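Local coordinates for manganese-binding protein (Chlamydia trachomatis, PDB 6NSI), which binds iron, manganese and nickel ions, preferring ferrous iron, and delivers them to the membrane permease of an ABC transporter for import into the cytoplasm, at residues K160-F171 and N221-L232; W190-E198 and D210-I218. One frame throughout, in Å; residues are numbered along the deposited sequence.

Contact 1 of 2, residues K160-F171 and N221-L232; sequences KNRYLVTGHNAF and NDVEVVFLEDTL. With FE (Fe (III) ion), chain B; NA (sodium ion), chain C.
V165 and F227 join two backbones that run in the same direction, with F227 N giving a hydrogen bond to V165 O at 2.9 Å. Before this bond the chains stand farther apart, and a water bridges the gap: it donates to Y163 O and, at 2.8 Å, to V225 O, and accepts from V165 N. Two further waters each bridge K160 O and N221 O at the outer end, where D222 OD1, just after helix 208-221, binds the sodium ion together with S219 and a water. There the CB of N221 lies over one face of the Y163 ring, 4.0 Å from its centroid, and the side-chain amide lies nearly flat on the ring, the planes 10° apart. Y163 CB also meets V223 CG2. Beta-branched valines suit the extended interior: V165 CG1 packs on V226 CG1 at 3.7 Å while its CG2 turns to V223 CG1. L164 CD1 reaches the CD1-CE1 side of the F227 ring.

The loops that follow the two strands lead to the metal site of this solute-binding protein, probably of family 9. H168 NE2 binds the iron at 2.2 Å, together with H36, H102 and D260. E229 is the second-shell residue that orients it: OE1 takes H168 ND1 through its syn lone pair, a bond short (2.6 Å) and in the ring plane but clearly bent, and OE2 accepts H168 N at 2.8 Å, 32° out of the carboxylate plane. With chi1 at 78°, the imidazole stands between its own N and carbonyl carbon, which lets one glutamate hold ring and backbone. S259 also bonds OE1. The carboxylate would favour a proton on ND1, leaving NE2 to the metal. G167, lacking a side chain, admits L232 CD2 to a tight 3.5 Å from its CA.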
loop_
_atom_site.group_PDB
_atom_site.type_symbol
_atom_site.label_atom_id
_atom_site.label_comp_id
_atom_site.label_asym_id
_atom_site.label_seq_id
_atom_site.Cartn_x
_atom_site.Cartn_y
_atom_site.Cartn_z
ATOM N N LYS A 160 16.059 -11.031 15.151
ATOM C CA LYS A 160 16.999 -11.568 14.163
ATOM C C LYS A 160 16.332 -11.899 12.822
ATOM O O LYS A 160 17.043 -12.110 11.830
ATOM C CB LYS A 160 17.690 -12.828 14.722
ATOM C CG LYS A 160 16.738 -14.029 14.858
ATOM C CD LYS A 160 17.451 -15.353 15.138
ATOM C CE LYS A 160 16.447 -16.509 15.049
ATOM N NZ LYS A 160 16.898 -17.755 15.723
ATOM N N ASN A 161 15.005 -11.957 12.758
ATOM C CA ASN A 161 14.298 -12.302 11.528
ATOM C C ASN A 161 13.597 -11.118 10.868
ATOM O O ASN A 161 12.926 -11.316 9.846
ATOM C CB ASN A 161 13.245 -13.375 11.794
ATOM C CG ASN A 161 13.831 -14.733 12.114
ATOM O OD1 ASN A 161 15.014 -15.007 11.884
ATOM N ND2 ASN A 161 12.976 -15.613 12.627
ATOM N N ARG A 162 13.735 -9.901 11.415
ATOM C CA ARG A 162 12.975 -8.729 10.954
ATOM C C ARG A 162 13.649 -8.128 9.722
ATOM O O ARG A 162 14.217 -7.033 9.739
ATOM C CB ARG A 162 12.845 -7.709 12.076
ATOM C CG ARG A 162 11.799 -8.106 13.113
ATOM C CD ARG A 162 11.878 -7.203 14.369
ATOM N NE ARG A 162 11.231 -7.857 15.517
ATOM C CZ ARG A 162 11.067 -7.293 16.712
ATOM N NH1 ARG A 162 11.514 -6.062 16.934
ATOM N NH2 ARG A 162 10.460 -7.962 17.690
ATOM N N TYR A 163 13.586 -8.886 8.633
ATOM C CA TYR A 163 14.240 -8.529 7.375
ATOM C C TYR A 163 13.292 -9.019 6.296
ATOM O O TYR A 163 13.078 -10.236 6.172
ATOM C CB TYR A 163 15.630 -9.176 7.255
ATOM C CG TYR A 163 16.598 -8.639 8.286
ATOM C CD1 TYR A 163 17.285 -7.455 8.060
ATOM C CD2 TYR A 163 16.787 -9.292 9.502
ATOM C CE1 TYR A 163 18.156 -6.930 9.012
ATOM C CE2 TYR A 163 17.655 -8.785 10.468
ATOM C CZ TYR A 163 18.334 -7.606 10.212
ATOM O OH TYR A 163 19.188 -7.097 11.150
ATOM N N LEU A 164 12.686 -8.075 5.572
ATOM C CA LEU A 164 11.545 -8.334 4.699
ATOM C C LEU A 164 11.974 -8.247 3.235
ATOM O O LEU A 164 12.201 -7.148 2.707
ATOM C CB LEU A 164 10.411 -7.349 4.998
ATOM C CG LEU A 164 9.163 -7.477 4.115
ATOM C CD1 LEU A 164 8.548 -8.879 4.219
ATOM C CD2 LEU A 164 8.178 -6.394 4.508
ATOM N N VAL A 165 12.058 -9.399 2.576
ATOM C CA VAL A 165 12.475 -9.474 1.177
ATOM C C VAL A 165 11.227 -9.688 0.327
ATOM O O VAL A 165 10.561 -10.722 0.444
ATOM C CB VAL A 165 13.500 -10.601 0.949
ATOM C CG1 VAL A 165 13.919 -10.646 -0.533
ATOM C CG2 VAL A 165 14.732 -10.421 1.855
ATOM N N THR A 166 10.903 -8.725 -0.529
ATOM C CA THR A 166 9.699 -8.796 -1.347
ATOM C C THR A 166 10.026 -8.596 -2.824
ATOM O O THR A 166 11.176 -8.379 -3.208
ATOM C CB THR A 166 8.672 -7.745 -0.922
ATOM O OG1 THR A 166 9.196 -6.442 -1.230
ATOM C CG2 THR A 166 8.380 -7.869 0.577
ATOM N N GLY A 167 8.970 -8.680 -3.648
ATOM C CA GLY A 167 9.141 -8.581 -5.088
ATOM C C GLY A 167 9.562 -7.193 -5.539
ATOM O O GLY A 167 10.532 -7.047 -6.295
ATOM N N HIS A 168 8.804 -6.158 -5.134
ATOM C CA HIS A 168 9.235 -4.777 -5.324
ATOM C C HIS A 168 9.094 -4.022 -4.010
ATOM O O HIS A 168 8.663 -4.575 -2.995
ATOM C CB HIS A 168 8.503 -4.076 -6.493
ATOM C CG HIS A 168 7.105 -3.593 -6.210
ATOM N ND1 HIS A 168 6.055 -4.446 -5.914
ATOM C CD2 HIS A 168 6.559 -2.353 -6.317
ATOM C CE1 HIS A 168 4.939 -3.742 -5.794
ATOM N NE2 HIS A 168 5.218 -2.475 -6.034
ATOM N N ASN A 169 9.498 -2.754 -4.054
ATOM C CA ASN A 169 9.602 -1.893 -2.875
ATOM C C ASN A 169 8.240 -1.252 -2.585
ATOM O O ASN A 169 8.011 -0.064 -2.791
ATOM C CB ASN A 169 10.692 -0.845 -3.089
ATOM C CG ASN A 169 10.943 -0.013 -1.856
ATOM O OD1 ASN A 169 10.525 -0.384 -0.753
ATOM N ND2 ASN A 169 11.606 1.134 -2.030
ATOM N N ALA A 170 7.329 -2.085 -2.087
ATOM C CA ALA A 170 5.992 -1.655 -1.714
ATOM C C ALA A 170 5.766 -1.647 -0.208
ATOM O O ALA A 170 4.705 -1.198 0.237
ATOM C CB ALA A 170 4.932 -2.558 -2.368
ATOM N N PHE A 171 6.729 -2.118 0.588
ATOM C CA PHE A 171 6.528 -2.264 2.025
ATOM C C PHE A 171 7.508 -1.425 2.849
ATOM O O PHE A 171 7.774 -1.739 4.017
ATOM C CB PHE A 171 6.603 -3.741 2.408
ATOM C CG PHE A 171 5.554 -4.591 1.714
ATOM C CD1 PHE A 171 5.836 -5.220 0.505
ATOM C CD2 PHE A 171 4.285 -4.740 2.265
ATOM C CE1 PHE A 171 4.874 -5.998 -0.138
ATOM C CE2 PHE A 171 3.311 -5.516 1.629
ATOM C CZ PHE A 171 3.607 -6.153 0.433
ATOM N N ASN A 221 22.001 -11.310 6.158
ATOM C CA ASN A 221 21.009 -11.273 7.227
ATOM C C ASN A 221 20.403 -12.634 7.531
ATOM O O ASN A 221 19.488 -12.716 8.356
ATOM C CB ASN A 221 19.911 -10.271 6.879
ATOM C CG ASN A 221 20.446 -8.864 6.772
ATOM O OD1 ASN A 221 20.229 -8.167 5.776
ATOM N ND2 ASN A 221 21.188 -8.454 7.776
ATOM N N ASP A 222 20.893 -13.698 6.894
ATOM C CA ASP A 222 20.380 -15.049 7.130
ATOM C C ASP A 222 18.868 -15.102 6.971
ATOM O O ASP A 222 18.158 -15.688 7.789
ATOM C CB ASP A 222 20.790 -15.555 8.513
ATOM C CG ASP A 222 22.275 -15.568 8.691
ATOM O OD1 ASP A 222 22.936 -16.176 7.830
ATOM O OD2 ASP A 222 22.781 -14.983 9.682
ATOM N N VAL A 223 18.367 -14.462 5.911
ATOM C CA VAL A 223 16.948 -14.510 5.608
ATOM C C VAL A 223 16.596 -15.917 5.131
ATOM O O VAL A 223 17.271 -16.473 4.258
ATOM C CB VAL A 223 16.611 -13.451 4.541
ATOM C CG1 VAL A 223 15.182 -13.565 4.111
ATOM C CG2 VAL A 223 16.901 -12.039 5.039
ATOM N N GLU A 224 15.526 -16.502 5.684
ATOM C CA GLU A 224 15.158 -17.858 5.308
ATOM C C GLU A 224 13.988 -17.923 4.340
ATOM O O GLU A 224 13.782 -18.967 3.707
ATOM C CB GLU A 224 14.808 -18.686 6.553
ATOM C CG GLU A 224 15.908 -18.761 7.582
ATOM C CD GLU A 224 15.381 -19.262 8.920
ATOM O OE1 GLU A 224 14.603 -20.244 8.928
ATOM O OE2 GLU A 224 15.707 -18.650 9.956
ATOM N N VAL A 225 13.228 -16.837 4.203
ATOM C CA VAL A 225 12.041 -16.825 3.368
ATOM C C VAL A 225 11.935 -15.472 2.668
ATOM O O VAL A 225 12.321 -14.431 3.213
ATOM C CB VAL A 225 10.781 -17.148 4.216
ATOM C CG1 VAL A 225 10.745 -16.263 5.440
ATOM C CG2 VAL A 225 9.507 -17.030 3.384
ATOM N N VAL A 226 11.422 -15.503 1.435
ATOM C CA VAL A 226 11.166 -14.309 0.642
ATOM C C VAL A 226 9.702 -14.343 0.212
ATOM O O VAL A 226 9.079 -15.401 0.150
ATOM C CB VAL A 226 12.112 -14.239 -0.576
ATOM C CG1 VAL A 226 13.570 -14.334 -0.120
ATOM C CG2 VAL A 226 11.804 -15.380 -1.546
ATOM N N PHE A 227 9.154 -13.175 -0.115
ATOM C CA PHE A 227 7.715 -13.039 -0.318
ATOM C C PHE A 227 7.390 -12.640 -1.757
ATOM O O PHE A 227 7.677 -11.514 -2.174
ATOM C CB PHE A 227 7.131 -12.013 0.653
ATOM C CG PHE A 227 7.262 -12.407 2.103
ATOM C CD1 PHE A 227 8.438 -12.134 2.810
ATOM C CD2 PHE A 227 6.213 -13.047 2.761
ATOM C CE1 PHE A 227 8.558 -12.478 4.164
ATOM C CE2 PHE A 227 6.330 -13.405 4.136
ATOM C CZ PHE A 227 7.496 -13.122 4.819
ATOM N N LEU A 228 6.720 -13.536 -2.474
ATOM C CA LEU A 228 6.096 -13.214 -3.753
ATOM C C LEU A 228 4.921 -12.277 -3.546
ATOM O O LEU A 228 4.297 -12.272 -2.486
ATOM C CB LEU A 228 5.587 -14.488 -4.431
ATOM C CG LEU A 228 6.669 -15.537 -4.678
ATOM C CD1 LEU A 228 6.025 -16.884 -4.991
ATOM C CD2 LEU A 228 7.514 -15.081 -5.834
ATOM N N GLU A 229 4.601 -11.498 -4.590
ATOM C CA GLU A 229 3.443 -10.614 -4.588
ATOM C C GLU A 229 2.493 -11.004 -5.707
ATOM O O GLU A 229 2.918 -11.334 -6.820
ATOM C CB GLU A 229 3.825 -9.132 -4.757
ATOM C CG GLU A 229 4.794 -8.623 -3.698
ATOM C CD GLU A 229 5.566 -7.397 -4.159
ATOM O OE1 GLU A 229 5.043 -6.654 -5.027
ATOM O OE2 GLU A 229 6.689 -7.173 -3.646
ATOM N N ASP A 230 1.212 -10.885 -5.396
ATOM C CA ASP A 230 0.131 -11.161 -6.363
ATOM C C ASP A 230 0.331 -10.187 -7.510
ATOM O O ASP A 230 0.709 -9.066 -7.254
ATOM C CB ASP A 230 -1.232 -10.873 -5.748
ATOM C CG ASP A 230 -2.391 -11.372 -6.585
ATOM O OD1 ASP A 230 -2.519 -12.557 -6.711
ATOM O OD2 ASP A 230 -3.114 -10.562 -7.098
ATOM N N THR A 231 0.256 -10.680 -8.741
ATOM C CA THR A 231 0.339 -9.939 -10.034
ATOM C C THR A 231 1.740 -9.432 -10.405
ATOM O O THR A 231 1.870 -8.975 -11.512
ATOM C CB THR A 231 -0.581 -8.717 -10.150
ATOM O OG1 THR A 231 0.063 -7.657 -9.456
ATOM C CG2 THR A 231 -1.979 -8.910 -9.613
ATOM N N LEU A 232 2.748 -9.541 -9.543
ATOM C CA LEU A 232 4.108 -9.078 -9.897
ATOM C C LEU A 232 4.786 -10.296 -10.523
ATOM O O LEU A 232 4.644 -11.372 -9.984
ATOM C CB LEU A 232 4.888 -8.572 -8.684
ATOM C CG LEU A 232 6.169 -7.813 -9.022
ATOM C CD1 LEU A 232 5.890 -6.342 -9.247
ATOM C CD2 LEU A 232 7.226 -7.979 -7.951
HETATM FE FE FE B . 3.819 -0.716 -6.091
HETATM NA NA NA C . 24.823 -15.830 6.485
HETATM O O HOH W 1 16.965 -13.232 9.326
HETATM O O HOH W 2 19.652 -11.849 11.397
HETATM O O HOH W 3 11.996 -11.798 4.159
HETATM O O HOH W 4 25.203 -13.984 8.149
#

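Contact 2 of 2, residues W190-E198 and D210-I218; sequences WRSRCISPE and DIMRVVEYI
I195 sits on the flat side of Y217, and this pair is the dense centre where strand 194-195 meets helix 208-221. The isoleucine CG2 lies over one ring face, 3.6 Å from the centroid and 20° off the normal, a CH-pi contact. CD1 covers the CB-CD2 side of the same tyrosine, because CG1 is anti to the backbone N (chi1 -159°) and the chain then runs on extended. A branched residue suits this place, since its two arms spread over one ring while CG2 also touches V214 CG1. Y217 extends past this apolar patch so that its OH donates, at 2.7 Å, to the backbone O of S192, a residue exposed to solvent. One helical turn toward the N terminus the packing continues: V214 CG2 presses on P197, 4.0 Å from its CB, and I240 of helix 235-242 adjoins both residues.

On the other flank the fit is looser and polar. R213 bends at chi3, bringing its guanidinium edge to the loop after the strand. R213 NH1 bonds S196 O at 3.3 Å from above the carbonyl plane, and NH2 adds a weak bond to the same oxygen. A water lies between S196 N and NH1, weakly held by the latter. R213 NH2 also forms a nearly straight salt bridge with D210 OD1, at 2.9 Å, while D210 OD2 accepts S207 N.

Arginine suits this flank because its long chain can span from helix to the loop after the strand and still answer a carboxylate one turn back. The carbonyls of S192 and S196, either side of strand 194-195, are thus met by helix side chains, and the aspartate, itself tied to S207, probably steadies the arginine that makes the longer, weaker grip.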
loop_
_atom_site.group_PDB
_atom_site.type_symbol
_atom_site.label_atom_id
_atom_site.label_comp_id
_atom_site.label_asym_id
_atom_site.label_seq_id
_atom_site.Cartn_x
_atom_site.Cartn_y
_atom_site.Cartn_z
ATOM N N TRP A 190 16.391 1.783 9.846
ATOM C CA TRP A 190 15.253 0.928 9.548
ATOM C C TRP A 190 15.327 0.384 8.127
ATOM O O TRP A 190 14.859 -0.727 7.865
ATOM C CB TRP A 190 13.949 1.709 9.748
ATOM C CG TRP A 190 13.709 2.794 8.733
ATOM C CD1 TRP A 190 13.992 4.123 8.872
ATOM C CD2 TRP A 190 13.137 2.643 7.415
ATOM N NE1 TRP A 190 13.626 4.810 7.734
ATOM C CE2 TRP A 190 13.100 3.924 6.826
ATOM C CE3 TRP A 190 12.648 1.550 6.684
ATOM C CZ2 TRP A 190 12.603 4.144 5.535
ATOM C CZ3 TRP A 190 12.155 1.774 5.393
ATOM C CH2 TRP A 190 12.141 3.057 4.837
ATOM N N ARG A 191 15.920 1.151 7.205
ATOM C CA ARG A 191 16.011 0.743 5.805
ATOM C C ARG A 191 16.787 -0.555 5.629
ATOM O O ARG A 191 16.574 -1.262 4.642
ATOM C CB ARG A 191 16.649 1.864 4.982
ATOM C CG ARG A 191 15.730 3.035 4.706
ATOM C CD ARG A 191 16.143 3.720 3.421
ATOM N NE ARG A 191 15.047 4.399 2.738
ATOM C CZ ARG A 191 14.736 5.683 2.922
ATOM N NH1 ARG A 191 15.430 6.418 3.789
ATOM N NH2 ARG A 191 13.725 6.230 2.245
ATOM N N SER A 192 17.662 -0.907 6.573
ATOM C CA SER A 192 18.310 -2.217 6.502
ATOM C C SER A 192 17.307 -3.370 6.569
ATOM O O SER A 192 17.640 -4.502 6.183
ATOM C CB SER A 192 19.331 -2.352 7.635
ATOM O OG SER A 192 18.659 -2.710 8.836
ATOM N N ARG A 193 16.078 -3.113 7.023
ATOM C CA ARG A 193 15.118 -4.180 7.295
ATOM C C ARG A 193 14.239 -4.591 6.109
ATOM O O ARG A 193 13.427 -5.516 6.257
ATOM C CB ARG A 193 14.234 -3.773 8.479
ATOM C CG ARG A 193 15.058 -3.228 9.656
ATOM C CD ARG A 193 14.393 -3.531 10.979
ATOM N NE ARG A 193 14.787 -4.883 11.293
ATOM C CZ ARG A 193 15.611 -5.213 12.270
ATOM N NH1 ARG A 193 16.086 -4.288 13.072
ATOM N NH2 ARG A 193 15.944 -6.486 12.426
ATOM N N CYS A 194 14.361 -3.966 4.940
ATOM C CA CYS A 194 13.610 -4.449 3.784
ATOM C C CYS A 194 14.453 -4.294 2.519
ATOM O O CYS A 194 15.295 -3.393 2.417
ATOM C CB CYS A 194 12.255 -3.712 3.637
ATOM S SG CYS A 194 12.355 -1.884 3.444
ATOM N N ILE A 195 14.218 -5.177 1.549
ATOM C CA ILE A 195 14.918 -5.119 0.260
ATOM C C ILE A 195 14.059 -5.818 -0.786
ATOM O O ILE A 195 13.209 -6.655 -0.465
ATOM C CB ILE A 195 16.334 -5.761 0.328
ATOM C CG1 ILE A 195 17.215 -5.234 -0.819
ATOM C CG2 ILE A 195 16.235 -7.278 0.244
ATOM C CD1 ILE A 195 18.674 -5.611 -0.703
ATOM N N SER A 196 14.285 -5.476 -2.058
ATOM C CA SER A 196 13.548 -6.070 -3.162
ATOM C C SER A 196 14.363 -5.857 -4.422
ATOM O O SER A 196 15.070 -4.844 -4.532
ATOM C CB SER A 196 12.139 -5.454 -3.307
ATOM O OG SER A 196 12.190 -4.059 -3.532
ATOM N N PRO A 197 14.336 -6.798 -5.367
ATOM C CA PRO A 197 15.124 -6.614 -6.604
ATOM C C PRO A 197 14.547 -5.535 -7.501
ATOM O O PRO A 197 15.289 -4.874 -8.234
ATOM C CB PRO A 197 15.080 -7.999 -7.260
ATOM C CG PRO A 197 13.818 -8.632 -6.762
ATOM C CD PRO A 197 13.554 -8.050 -5.359
ATOM N N GLU A 198 13.241 -5.331 -7.453
ATOM C CA GLU A 198 12.567 -4.266 -8.180
ATOM C C GLU A 198 12.359 -3.060 -7.265
ATOM O O GLU A 198 12.169 -3.209 -6.055
ATOM C CB GLU A 198 11.224 -4.778 -8.707
ATOM C CG GLU A 198 10.404 -3.759 -9.516
ATOM C CD GLU A 198 11.086 -3.365 -10.809
ATOM O OE1 GLU A 198 11.976 -2.478 -10.762
ATOM O OE2 GLU A 198 10.725 -3.955 -11.860
ATOM N N ASP A 210 20.830 -6.365 -9.421
ATOM C CA ASP A 210 19.727 -6.392 -8.458
ATOM C C ASP A 210 19.545 -7.776 -7.859
ATOM O O ASP A 210 19.237 -7.903 -6.666
ATOM C CB ASP A 210 18.420 -5.983 -9.127
ATOM C CG ASP A 210 18.453 -4.576 -9.664
ATOM O OD1 ASP A 210 18.766 -3.643 -8.893
ATOM O OD2 ASP A 210 18.148 -4.411 -10.860
ATOM N N ILE A 211 19.652 -8.819 -8.694
ATOM C CA ILE A 211 19.641 -10.184 -8.180
ATOM C C ILE A 211 20.744 -10.338 -7.152
ATOM O O ILE A 211 20.511 -10.791 -6.024
ATOM C CB ILE A 211 19.806 -11.209 -9.322
ATOM C CG1 ILE A 211 18.612 -11.174 -10.273
ATOM C CG2 ILE A 211 19.993 -12.623 -8.758
ATOM C CD1 ILE A 211 17.279 -11.026 -9.592
ATOM N N MET A 212 21.957 -9.912 -7.520
ATOM C CA MET A 212 23.116 -10.106 -6.660
ATOM C C MET A 212 22.965 -9.336 -5.362
ATOM O O MET A 212 23.279 -9.856 -4.283
ATOM C CB MET A 212 24.384 -9.666 -7.381
ATOM C CG MET A 212 25.642 -9.867 -6.514
ATOM S SD MET A 212 26.168 -8.347 -5.660
ATOM C CE MET A 212 26.384 -7.252 -7.093
ATOM N N ARG A 213 22.505 -8.088 -5.457
ATOM C CA ARG A 213 22.243 -7.272 -4.278
ATOM C C ARG A 213 21.348 -8.011 -3.278
ATOM O O ARG A 213 21.673 -8.110 -2.088
ATOM C CB ARG A 213 21.606 -5.959 -4.736
ATOM C CG ARG A 213 21.234 -4.993 -3.650
ATOM C CD ARG A 213 20.903 -3.637 -4.277
ATOM N NE ARG A 213 19.911 -3.740 -5.362
ATOM C CZ ARG A 213 18.591 -3.805 -5.168
ATOM N NH1 ARG A 213 18.095 -3.809 -3.938
ATOM N NH2 ARG A 213 17.761 -3.893 -6.199
ATOM N N VAL A 214 20.236 -8.579 -3.756
ATOM C CA VAL A 214 19.295 -9.250 -2.850
ATOM C C VAL A 214 19.878 -10.568 -2.329
ATOM O O VAL A 214 19.689 -10.930 -1.152
ATOM C CB VAL A 214 17.934 -9.448 -3.549
ATOM C CG1 VAL A 214 16.933 -10.137 -2.621
ATOM C CG2 VAL A 214 17.376 -8.122 -3.990
ATOM N N VAL A 215 20.616 -11.295 -3.179
ATOM C CA VAL A 215 21.260 -12.539 -2.739
ATOM C C VAL A 215 22.248 -12.270 -1.601
ATOM O O VAL A 215 22.277 -12.987 -0.589
ATOM C CB VAL A 215 21.934 -13.234 -3.941
ATOM C CG1 VAL A 215 22.934 -14.309 -3.485
ATOM C CG2 VAL A 215 20.871 -13.838 -4.858
ATOM N N GLU A 216 23.069 -11.227 -1.739
ATOM C CA GLU A 216 24.027 -10.919 -0.679
ATOM C C GLU A 216 23.317 -10.454 0.591
ATOM O O GLU A 216 23.742 -10.785 1.711
ATOM C CB GLU A 216 25.022 -9.868 -1.171
ATOM C CG GLU A 216 25.929 -10.361 -2.311
ATOM C CD GLU A 216 27.106 -9.427 -2.581
ATOM O OE1 GLU A 216 26.939 -8.190 -2.523
ATOM O OE2 GLU A 216 28.203 -9.927 -2.865
ATOM N N TYR A 217 22.239 -9.683 0.439
ATOM C CA TYR A 217 21.432 -9.296 1.596
ATOM C C TYR A 217 20.863 -10.518 2.301
ATOM O O TYR A 217 20.876 -10.590 3.535
ATOM C CB TYR A 217 20.310 -8.366 1.144
ATOM C CG TYR A 217 19.320 -7.891 2.196
ATOM C CD1 TYR A 217 18.236 -8.686 2.568
ATOM C CD2 TYR A 217 19.415 -6.615 2.745
ATOM C CE1 TYR A 217 17.276 -8.229 3.495
ATOM C CE2 TYR A 217 18.464 -6.149 3.684
ATOM C CZ TYR A 217 17.404 -6.966 4.047
ATOM O OH TYR A 217 16.434 -6.529 4.956
ATOM N N ILE A 218 20.339 -11.479 1.535
ATOM C CA ILE A 218 19.768 -12.689 2.135
ATOM C C ILE A 218 20.832 -13.431 2.941
ATOM O O ILE A 218 20.591 -13.865 4.073
ATOM C CB ILE A 218 19.154 -13.581 1.036
ATOM C CG1 ILE A 218 17.770 -13.085 0.639
ATOM C CG2 ILE A 218 19.109 -15.053 1.461
ATOM C CD1 ILE A 218 17.291 -13.729 -0.653
HETATM O O HOH W 5 15.713 -2.652 -2.453
#

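How the contacts relate
After the N-terminal part, with its four-stranded parallel sheet and long helix 129-154, the chain enters strand 164-165, passes helices 172-178 and 182-187 to strand 194-195, then turns into helix 208-221. Contact 2 closes the short inner loop between strand 194-195 and the helix. Contact 1 closes the longer loop, inside which contact 2 is nested. The two share a parallel sheet, because strands 164-165 and 194-195 are neighbours, L164 N approaching R193 O. Helix 208-221 packs on both strands, V214 and Y217 meeting V165, and leads into strand 225-226. The loop after strand 164-165 supplies H168, and the segment after 225-226 supplies E229, at the iron site, with helix 208-221 farther off.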